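Local structure of phosphoribosyl-AMP cyclohydrolase (Medicago truncatula, 7BGM) at residues Thr126-Leu131 with His196-Leu201. The protein probably catalyses two successive steps of histidine biosynthesis, hydrolysing phosphoribosyl-ATP to phosphoribosyl-AMP and then opening the adenine ring of that product. Numbering follows the deposited sequence.
Sequences TSLYAL and HAMVLL
Met198 alone carries the 196-201 side of this contact, reaching between Leu128 and Leu131 of 126-131. One turn separates the two leucines. The CA-CB bond of Leu128 does not point at the other helix, yet with CG anti to the backbone N (chi1 180°) the side chain still brings CD1 to the methionine sulfur. The buried area, 138 Å² in total, and a closest CA-CA distance of 8.5 Å, between Leu131 and Met198, indicate that one long side chain bridges the two helices.

His196 opens the segment facing away from this contact: its side chain touches Lys165, Ile166 and Glu169 of helix 159-178. At Met198 the CA-CB bond points toward 126-131, and the thioether bends at chi3 (71°), which brings CE beside the Leu128 carbonyl and Leu131 CG. Met198 SD lies 3.6 Å from Leu128 CD1 and 4.0 Å from Leu131 CD2, an apolar contact with one methyl of each leucine. Met198 CE reaches the backbone too, 3.5 Å from Leu128 O, and sits 4.0 Å from Leu131 CG. With the thioether cut back to an alanine here, Leu128 CD1 and Leu131 CD2 would probably lose the sulfur they share, opening a gap between the helices.

Both helices belong to the all-helical, MazG-related phosphoribosyl-ATP pyrophosphohydrolase part of the enzyme, where helix 183-204 also supplies zinc ligands Glu189 and Asp192. Val208 of helix 208-218 touches both Leu128 and Met198, while Phe219 of the second subunit packs on Leu131.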
ATOM      1  N   THR A 126       5.828  -3.047   1.299  1.00 23.07           N
ATOM      2  CA  THR A 126       5.413  -3.735   0.078  1.00 22.65           C
ATOM      3  C   THR A 126       6.514  -3.539  -0.968  1.00 23.40           C
ATOM      4  O   THR A 126       7.488  -2.828  -0.728  1.00 24.21           O
ATOM      5  CB  THR A 126       4.055  -3.229  -0.420  1.00 20.57           C
ATOM      6  OG1 THR A 126       4.114  -1.829  -0.725  1.00 22.75           O
ATOM      7  CG2 THR A 126       2.975  -3.455   0.636  1.00 20.98           C
ATOM      8  N   SER A 127       6.376  -4.211  -2.115  1.00 22.55           N
ATOM      9  CA  SER A 127       7.516  -4.366  -3.039  1.00 24.92           C
ATOM     10  C   SER A 127       8.234  -3.058  -3.385  1.00 25.60           C
ATOM     11  O   SER A 127       9.478  -3.017  -3.431  1.00 25.33           O
ATOM     12  CB  SER A 127       7.035  -5.063  -4.309  1.00 24.93           C
ATOM     13  OG  SER A 127       6.657  -6.390  -3.951  1.00 26.74           O
ATOM     14  N   LEU A 128       7.485  -1.997  -3.709  1.00 24.31           N
ATOM     15  CA  LEU A 128       8.138  -0.763  -4.143  1.00 22.54           C
ATOM     16  C   LEU A 128       8.955  -0.147  -3.014  1.00 24.40           C
ATOM     17  O   LEU A 128      10.073   0.327  -3.234  1.00 25.96           O
ATOM     18  CB  LEU A 128       7.091   0.225  -4.654  1.00 25.43           C
ATOM     19  CG  LEU A 128       7.534   1.582  -5.168  1.00 29.70           C
ATOM     20  CD1 LEU A 128       8.541   1.381  -6.301  1.00 30.31           C
ATOM     21  CD2 LEU A 128       6.292   2.363  -5.645  1.00 30.70           C
ATOM     22  N   TYR A 129       8.414  -0.152  -1.791  1.00 23.71           N
ATOM     23  CA  TYR A 129       9.061   0.458  -0.630  1.00 24.40           C
ATOM     24  C   TYR A 129      10.179  -0.433  -0.086  1.00 23.80           C
ATOM     25  O   TYR A 129      11.173   0.085   0.468  1.00 24.88           O
ATOM     26  CB  TYR A 129       7.979   0.793   0.423  1.00 21.57           C
ATOM     27  CG  TYR A 129       6.957   1.681  -0.272  1.00 22.48           C
ATOM     28  CD1 TYR A 129       7.222   3.045  -0.464  1.00 23.23           C
ATOM     29  CD2 TYR A 129       5.769   1.138  -0.849  1.00 22.08           C
ATOM     30  CE1 TYR A 129       6.342   3.863  -1.163  1.00 22.36           C
ATOM     31  CE2 TYR A 129       4.880   1.956  -1.554  1.00 23.39           C
ATOM     32  CZ  TYR A 129       5.196   3.328  -1.726  1.00 22.79           C
ATOM     33  OH  TYR A 129       4.359   4.177  -2.415  1.00 23.36           O
ATOM     34  N   ALA A 130      10.054  -1.754  -0.295  1.00 24.53           N
ATOM     35  CA  ALA A 130      11.125  -2.687   0.035  1.00 24.00           C
ATOM     36  C   ALA A 130      12.347  -2.413  -0.832  1.00 27.01           C
ATOM     37  O   ALA A 130      13.485  -2.378  -0.340  1.00 29.00           O
ATOM     38  CB  ALA A 130      10.639  -4.134  -0.126  1.00 25.11           C
ATOM     39  N   LEU A 131      12.128  -2.184  -2.116  1.00 25.56           N
ATOM     40  CA  LEU A 131      13.240  -1.817  -2.976  1.00 26.93           C
ATOM     41  C   LEU A 131      13.850  -0.485  -2.546  1.00 28.51           C
ATOM     42  O   LEU A 131      15.079  -0.333  -2.527  1.00 29.76           O
ATOM     43  CB  LEU A 131      12.776  -1.759  -4.430  1.00 28.20           C
ATOM     44  CG  LEU A 131      13.849  -1.284  -5.419  1.00 30.76           C
ATOM     45  CD1 LEU A 131      15.064  -2.205  -5.369  1.00 34.66           C
ATOM     46  CD2 LEU A 131      13.272  -1.274  -6.816  1.00 33.68           C
ATOM     47  N   HIS A 196      16.502   2.072 -11.808  1.00 33.78           N
ATOM     48  CA  HIS A 196      17.557   3.069 -11.980  1.00 34.60           C
ATOM     49  C   HIS A 196      17.094   4.453 -11.528  1.00 32.64           C
ATOM     50  O   HIS A 196      17.858   5.194 -10.890  1.00 32.29           O
ATOM     51  CB  HIS A 196      18.031   3.073 -13.433  1.00 36.52           C
ATOM     52  CG  HIS A 196      18.799   1.844 -13.804  1.00 41.51           C
ATOM     53  ND1 HIS A 196      18.204   0.723 -14.340  1.00 44.48           N
ATOM     54  CD2 HIS A 196      20.118   1.553 -13.691  1.00 43.03           C
ATOM     55  CE1 HIS A 196      19.126  -0.202 -14.553  1.00 44.32           C
ATOM     56  NE2 HIS A 196      20.298   0.281 -14.171  1.00 44.03           N
ATOM     57  N   ALA A 197      15.837   4.805 -11.807  1.00 32.56           N
ATOM     58  CA  ALA A 197      15.337   6.078 -11.315  1.00 32.10           C
ATOM     59  C   ALA A 197      15.386   6.114  -9.792  1.00 33.70           C
ATOM     60  O   ALA A 197      15.755   7.133  -9.204  1.00 35.27           O
ATOM     61  CB  ALA A 197      13.921   6.336 -11.818  1.00 32.08           C
ATOM     62  N   MET A 198      15.014   5.007  -9.133  1.00 32.65           N
ATOM     63  CA  MET A 198      15.016   5.021  -7.676  1.00 30.89           C
ATOM     64  C   MET A 198      16.423   5.150  -7.097  1.00 31.87           C
ATOM     65  O   MET A 198      16.576   5.659  -5.978  1.00 32.59           O
ATOM     66  CB  MET A 198      14.294   3.783  -7.149  1.00 31.30           C
ATOM     67  CG  MET A 198      12.812   4.009  -7.276  1.00 31.22           C
ATOM     68  SD  MET A 198      11.898   2.517  -6.976  1.00 34.26           S
ATOM     69  CE  MET A 198      12.158   2.385  -5.214  1.00 33.50           C
ATOM     70  N   VAL A 199      17.452   4.688  -7.814  1.00 32.43           N
ATOM     71  CA  VAL A 199      18.817   4.941  -7.350  1.00 34.59           C
ATOM     72  C   VAL A 199      19.121   6.436  -7.378  1.00 33.89           C
ATOM     73  O   VAL A 199      19.727   6.980  -6.439  1.00 34.46           O
ATOM     74  CB  VAL A 199      19.838   4.130  -8.171  1.00 34.56           C
ATOM     75  CG1 VAL A 199      21.273   4.416  -7.685  1.00 34.98           C
ATOM     76  CG2 VAL A 199      19.515   2.640  -8.070  1.00 34.86           C
ATOM     77  N   LEU A 200      18.688   7.128  -8.439  1.00 35.58           N
ATOM     78  CA  LEU A 200      18.837   8.583  -8.484  1.00 34.66           C
ATOM     79  C   LEU A 200      18.046   9.259  -7.367  1.00 34.18           C
ATOM     80  O   LEU A 200      18.541  10.198  -6.730  1.00 33.88           O
ATOM     81  CB  LEU A 200      18.421   9.125  -9.862  1.00 33.07           C
ATOM     82  CG  LEU A 200      18.493  10.639 -10.097  1.00 33.21           C
ATOM     83  CD1 LEU A 200      18.783  10.953 -11.592  1.00 33.01           C
ATOM     84  CD2 LEU A 200      17.225  11.365  -9.675  1.00 33.96           C
ATOM     85  N   LEU A 201      16.809   8.799  -7.105  1.00 33.45           N
ATOM     86  CA  LEU A 201      16.061   9.378  -5.986  1.00 33.32           C
ATOM     87  C   LEU A 201      16.835   9.252  -4.681  1.00 34.26           C
ATOM     88  O   LEU A 201      16.857  10.191  -3.868  1.00 35.25           O
ATOM     89  CB  LEU A 201      14.694   8.706  -5.843  1.00 30.38           C
ATOM     90  CG  LEU A 201      13.692   8.858  -6.985  1.00 28.05           C
ATOM     91  CD1 LEU A 201      12.360   8.222  -6.592  1.00 29.81           C
ATOM     92  CD2 LEU A 201      13.495  10.331  -7.345  1.00 30.02           C
TER